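Local coordinates for putative type VI secretion protein (Escherichia coli, PDB 6SKI) that probably hydrolyses phospholipids as a toxic effector that the type VI secretion system carries on its VgrG spike, at residues A[280-285]-A[304-309]; A[455-460]-A[472-477]. One frame throughout, in Å; residues are numbered along the deposited sequence.

Contact 1. Residues A[280-285]-A[304-309]; sequences FQITAM and LALPGA
With chi1 at -174°, Phe280 swings its ring away from its own backbone N and lays it beside Leu304, whose CG takes the same setting. The two side chains run in the same direction, and Phe280 CZ rests 3.6 Å from Leu304 CB. Two residues on, Ile282 CG2 meets Leu306 CD2 at 3.8 Å, the two side chains crossing at a slant. Ile282, Ala284, Leu304 and Leu306 all point to this face of the sheet. Thr283 and Ala305 point to the other face.

Between the strands, parallel pairing is knit by Leu304 N to Gln281 O (2.7 Å), Thr283 N to Leu304 O and Leu306 N to Thr283 O. The last is almost straight, at 177° about the hydrogen, whereas the Thr283 bond is bent to 131°. Just past the end of strand 278-284, Met285 N still reaches Leu306 O at 2.9 Å, approaching from above the carbonyl plane. The Met285 side chain then lies along the other segment: its CG sits on Ala305 CB, 3.6 Å away, and a bend at chi3 carries CE to Pro307 CB at 3.7 Å. Gly308 adopts backbone angles suited to a residue without a side chain as the chain leaves the strand.

Strand 303-306 thus extends the largely parallel sheet of an alpha/beta-hydrolase-type catalytic domain, with Ala284 touching a probable Ser197-His310-Asp245 triad. Strand 278-284 pairs on its other edge with strand 237-243, while helices 416-431 and 452-466 pack on the face bearing Phe280, Ile282 and Leu304.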
loop_
_atom_site.group_PDB
_atom_site.type_symbol
_atom_site.label_atom_id
_atom_site.label_comp_id
_atom_site.label_asym_id
_atom_site.label_seq_id
_atom_site.Cartn_x
_atom_site.Cartn_y
_atom_site.Cartn_z
ATOM N N PHE A 280 -7.609 9.576 8.517
ATOM C CA PHE A 280 -6.800 9.111 9.634
ATOM C C PHE A 280 -5.557 8.421 9.103
ATOM O O PHE A 280 -5.651 7.560 8.225
ATOM C CB PHE A 280 -7.583 8.148 10.525
ATOM C CG PHE A 280 -6.850 7.741 11.767
ATOM C CD1 PHE A 280 -6.597 8.657 12.768
ATOM C CD2 PHE A 280 -6.405 6.444 11.929
ATOM C CE1 PHE A 280 -5.925 8.283 13.905
ATOM C CE2 PHE A 280 -5.737 6.068 13.068
ATOM C CZ PHE A 280 -5.494 6.991 14.055
ATOM N N GLN A 281 -4.397 8.802 9.626
ATOM C CA GLN A 281 -3.152 8.111 9.338
ATOM C C GLN A 281 -2.516 7.611 10.621
ATOM O O GLN A 281 -2.483 8.320 11.629
ATOM C CB GLN A 281 -2.148 8.998 8.611
ATOM C CG GLN A 281 -1.034 8.195 7.981
ATOM C CD GLN A 281 -0.095 9.024 7.150
ATOM O OE1 GLN A 281 0.194 10.169 7.476
ATOM N NE2 GLN A 281 0.403 8.442 6.073
ATOM N N ILE A 282 -2.011 6.387 10.573
ATOM C CA ILE A 282 -1.098 5.874 11.581
ATOM C C ILE A 282 0.309 6.014 11.024
ATOM O O ILE A 282 0.503 5.982 9.806
ATOM C CB ILE A 282 -1.420 4.421 11.957
ATOM C CG1 ILE A 282 -2.923 4.254 12.153
ATOM C CG2 ILE A 282 -0.715 4.047 13.241
ATOM C CD1 ILE A 282 -3.347 2.850 12.478
ATOM N N THR A 283 1.275 6.252 11.898
ATOM C CA THR A 283 2.648 6.504 11.488
ATOM C C THR A 283 3.578 5.624 12.307
ATOM O O THR A 283 3.352 5.416 13.501
ATOM C CB THR A 283 2.989 7.995 11.662
ATOM O OG1 THR A 283 2.496 8.730 10.537
ATOM C CG2 THR A 283 4.486 8.219 11.797
ATOM N N ALA A 284 4.610 5.096 11.658
ATOM C CA ALA A 284 5.586 4.255 12.336
ATOM C C ALA A 284 6.595 5.128 13.068
ATOM O O ALA A 284 7.322 5.904 12.441
ATOM C CB ALA A 284 6.293 3.353 11.331
ATOM N N MET A 285 6.652 4.993 14.388
ATOM C CA MET A 285 7.583 5.776 15.183
ATOM C C MET A 285 8.994 5.218 15.153
ATOM O O MET A 285 9.937 5.945 15.477
ATOM C CB MET A 285 7.111 5.857 16.637
ATOM C CG MET A 285 6.146 6.984 16.909
ATOM S SD MET A 285 5.746 7.205 18.651
ATOM C CE MET A 285 6.576 5.806 19.388
ATOM N N LEU A 304 -1.741 9.628 13.845
ATOM C CA LEU A 304 -1.271 8.950 15.042
ATOM C C LEU A 304 0.087 8.327 14.770
ATOM O O LEU A 304 0.220 7.483 13.882
ATOM C CB LEU A 304 -2.259 7.876 15.490
ATOM C CG LEU A 304 -1.869 7.113 16.752
ATOM C CD1 LEU A 304 -1.830 8.037 17.941
ATOM C CD2 LEU A 304 -2.837 5.982 16.991
ATOM N N ALA A 305 1.088 8.740 15.536
ATOM C CA ALA A 305 2.391 8.102 15.501
ATOM C C ALA A 305 2.393 6.958 16.501
ATOM O O ALA A 305 2.154 7.169 17.694
ATOM C CB ALA A 305 3.497 9.104 15.826
ATOM N N LEU A 306 2.660 5.750 16.017
ATOM C CA LEU A 306 2.554 4.568 16.849
ATOM C C LEU A 306 3.871 3.808 16.829
ATOM O O LEU A 306 4.506 3.691 15.775
ATOM C CB LEU A 306 1.417 3.663 16.360
ATOM C CG LEU A 306 0.463 3.098 17.409
ATOM C CD1 LEU A 306 0.107 4.158 18.427
ATOM C CD2 LEU A 306 -0.788 2.570 16.739
ATOM N N PRO A 307 4.311 3.291 17.974
ATOM C CA PRO A 307 5.594 2.583 18.023
ATOM C C PRO A 307 5.593 1.366 17.112
ATOM O O PRO A 307 4.639 0.588 17.087
ATOM C CB PRO A 307 5.715 2.190 19.499
ATOM C CG PRO A 307 4.300 2.158 19.967
ATOM C CD PRO A 307 3.702 3.354 19.310
ATOM N N GLY A 308 6.664 1.215 16.359
ATOM C CA GLY A 308 6.799 0.088 15.459
ATOM C C GLY A 308 7.511 0.499 14.191
ATOM O O GLY A 308 7.794 1.668 13.951
ATOM N N ALA A 309 7.791 -0.496 13.369
ATOM C CA ALA A 309 8.422 -0.290 12.083
ATOM C C ALA A 309 7.339 -0.081 11.026
ATOM O O ALA A 309 6.164 0.113 11.347
ATOM C CB ALA A 309 9.338 -1.474 11.761
#

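Contact 2. Residues A[455-460]-A[472-477]; sequences ADKAIA and QAFTEE
Lys457 and Phe474 carry the apolar part of this contact, and their side chains run antiparallel alongside one another. The lysine leaves its helix with CG anti to the backbone N (chi1 -178°) and stays extended, and its methylenes pass CD1 and CE1 of the ring; CG lies 3.5 Å from Phe474 CE1. Ala458 adds its methyl in the plane of the ring, at the edge, with CB 3.8 Å from Phe474 CZ.

Polar contacts gather at the far end of the lysine. Lys457 NZ donates to Ala473 O at 2.9 Å, from above the carbonyl plane and away from its lone pairs. The same ammonium forms a salt bridge with Glu478, whose carboxylate also accepts from Thr475 N. Thr475 is the N-cap of helix 476-483, so Glu478 ties the start of the helix to the lysine. Gln461 takes the carbonyl of Gln472 with its side-chain amide.

The contact joins helix 452-466 to the connection leading into helix 476-483. Phe474 fills the angle between these helices, touching Leu454 and Gln461 of the first and Leu479 and Ile482 of the second, while Ala458 also packs on Val419 and Val423 of helix 416-431.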
loop_
_atom_site.group_PDB
_atom_site.type_symbol
_atom_site.label_atom_id
_atom_site.label_comp_id
_atom_site.label_asym_id
_atom_site.label_seq_id
_atom_site.Cartn_x
_atom_site.Cartn_y
_atom_site.Cartn_z
ATOM N N ALA A 455 -3.221 -2.208 23.633
ATOM C CA ALA A 455 -4.029 -1.913 22.460
ATOM C C ALA A 455 -5.117 -0.916 22.806
ATOM O O ALA A 455 -5.313 0.070 22.088
ATOM C CB ALA A 455 -4.637 -3.191 21.899
ATOM N N ASP A 456 -5.789 -1.128 23.941
ATOM C CA ASP A 456 -6.781 -0.164 24.389
ATOM C C ASP A 456 -6.172 1.224 24.459
ATOM O O ASP A 456 -6.711 2.176 23.881
ATOM C CB ASP A 456 -7.331 -0.579 25.750
ATOM C CG ASP A 456 -8.250 -1.773 25.665
ATOM O OD1 ASP A 456 -8.452 -2.288 24.546
ATOM O OD2 ASP A 456 -8.765 -2.204 26.717
ATOM N N LYS A 457 -4.993 1.336 25.077
ATOM C CA LYS A 457 -4.344 2.635 25.165
ATOM C C LYS A 457 -4.098 3.196 23.778
ATOM O O LYS A 457 -4.436 4.353 23.500
ATOM C CB LYS A 457 -3.038 2.523 25.947
ATOM C CG LYS A 457 -2.321 3.847 26.120
ATOM C CD LYS A 457 -1.420 3.831 27.335
ATOM C CE LYS A 457 -0.570 5.084 27.397
ATOM N NZ LYS A 457 0.512 4.963 28.407
ATOM N N ALA A 458 -3.593 2.361 22.867
ATOM C CA ALA A 458 -3.370 2.824 21.506
ATOM C C ALA A 458 -4.669 3.303 20.886
ATOM O O ALA A 458 -4.718 4.390 20.298
ATOM C CB ALA A 458 -2.749 1.712 20.664
ATOM N N ILE A 459 -5.751 2.544 21.074
ATOM C CA ILE A 459 -7.037 2.974 20.541
ATOM C C ILE A 459 -7.419 4.314 21.145
ATOM O O ILE A 459 -7.808 5.245 20.428
ATOM C CB ILE A 459 -8.113 1.901 20.792
ATOM C CG1 ILE A 459 -7.955 0.752 19.798
ATOM C CG2 ILE A 459 -9.498 2.500 20.688
ATOM C CD1 ILE A 459 -8.443 -0.573 20.312
ATOM N N ALA A 460 -7.227 4.463 22.458
ATOM C CA ALA A 460 -7.531 5.739 23.086
ATOM C C ALA A 460 -6.679 6.840 22.481
ATOM O O ALA A 460 -7.185 7.927 22.174
ATOM C CB ALA A 460 -7.316 5.652 24.594
ATOM N N GLN A 472 -2.184 10.295 25.123
ATOM C CA GLN A 472 -1.396 9.936 26.296
ATOM C C GLN A 472 -0.346 8.932 25.850
ATOM O O GLN A 472 -0.671 7.787 25.523
ATOM C CB GLN A 472 -2.283 9.361 27.394
ATOM C CG GLN A 472 -3.286 10.348 27.964
ATOM C CD GLN A 472 -2.648 11.347 28.902
ATOM O OE1 GLN A 472 -1.844 10.984 29.759
ATOM N NE2 GLN A 472 -3.003 12.617 28.747
ATOM N N ALA A 473 0.912 9.356 25.836
ATOM C CA ALA A 473 1.962 8.547 25.244
ATOM C C ALA A 473 2.206 7.288 26.067
ATOM O O ALA A 473 1.872 7.210 27.252
ATOM C CB ALA A 473 3.253 9.352 25.121
ATOM N N PHE A 474 2.795 6.293 25.416
ATOM C CA PHE A 474 3.143 5.054 26.090
ATOM C C PHE A 474 4.329 5.287 27.013
ATOM O O PHE A 474 5.319 5.913 26.626
ATOM C CB PHE A 474 3.484 3.970 25.067
ATOM C CG PHE A 474 2.290 3.390 24.369
ATOM C CD1 PHE A 474 1.340 2.673 25.069
ATOM C CD2 PHE A 474 2.124 3.554 23.008
ATOM C CE1 PHE A 474 0.250 2.140 24.425
ATOM C CE2 PHE A 474 1.036 3.022 22.363
ATOM C CZ PHE A 474 0.098 2.315 23.072
ATOM N N THR A 475 4.226 4.785 28.240
ATOM C CA THR A 475 5.337 4.903 29.166
ATOM C C THR A 475 6.488 4.007 28.712
ATOM O O THR A 475 6.350 3.178 27.810
ATOM C CB THR A 475 4.898 4.543 30.585
ATOM O OG1 THR A 475 4.308 3.240 30.590
ATOM C CG2 THR A 475 3.884 5.548 31.093
ATOM N N GLU A 476 7.646 4.187 29.350
ATOM C CA GLU A 476 8.837 3.471 28.905
ATOM C C GLU A 476 8.731 1.978 29.186
ATOM O O GLU A 476 9.271 1.162 28.434
ATOM C CB GLU A 476 10.085 4.072 29.545
ATOM C CG GLU A 476 10.156 5.574 29.369
ATOM C CD GLU A 476 10.847 5.971 28.078
ATOM O OE1 GLU A 476 10.364 6.910 27.410
ATOM O OE2 GLU A 476 11.868 5.343 27.730
ATOM N N GLU A 477 8.043 1.597 30.263
ATOM C CA GLU A 477 7.753 0.182 30.475
ATOM C C GLU A 477 6.847 -0.348 29.375
ATOM O O GLU A 477 7.080 -1.432 28.818
ATOM C CB GLU A 477 7.097 -0.026 31.840
ATOM C CG GLU A 477 7.794 0.658 33.007
ATOM C CD GLU A 477 7.441 2.131 33.127
ATOM O OE1 GLU A 477 7.736 2.898 32.187
ATOM O OE2 GLU A 477 6.863 2.521 34.164
#

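The two contacts follow one another along the chain, contact 1 first, and their centres lie about 12 Å apart. Contact 1 is buried strand pairing in the sheet of the catalytic domain; contact 2 is a partly buried helix-to-loop junction farther from the centre of the chain. They meet directly: Pro307 CG comes within 4.0 Å of Phe474 CD2, and Leu306 CD1 within 4.2 Å of Phe474 CE2. Helix 452-466, which supplies one half of contact 2, also packs on contact 1, and helix 416-431 touches both. The later helical part of the chain therefore packs directly on strand 303-306, close to His310, the probable catalytic histidine that comes just after it.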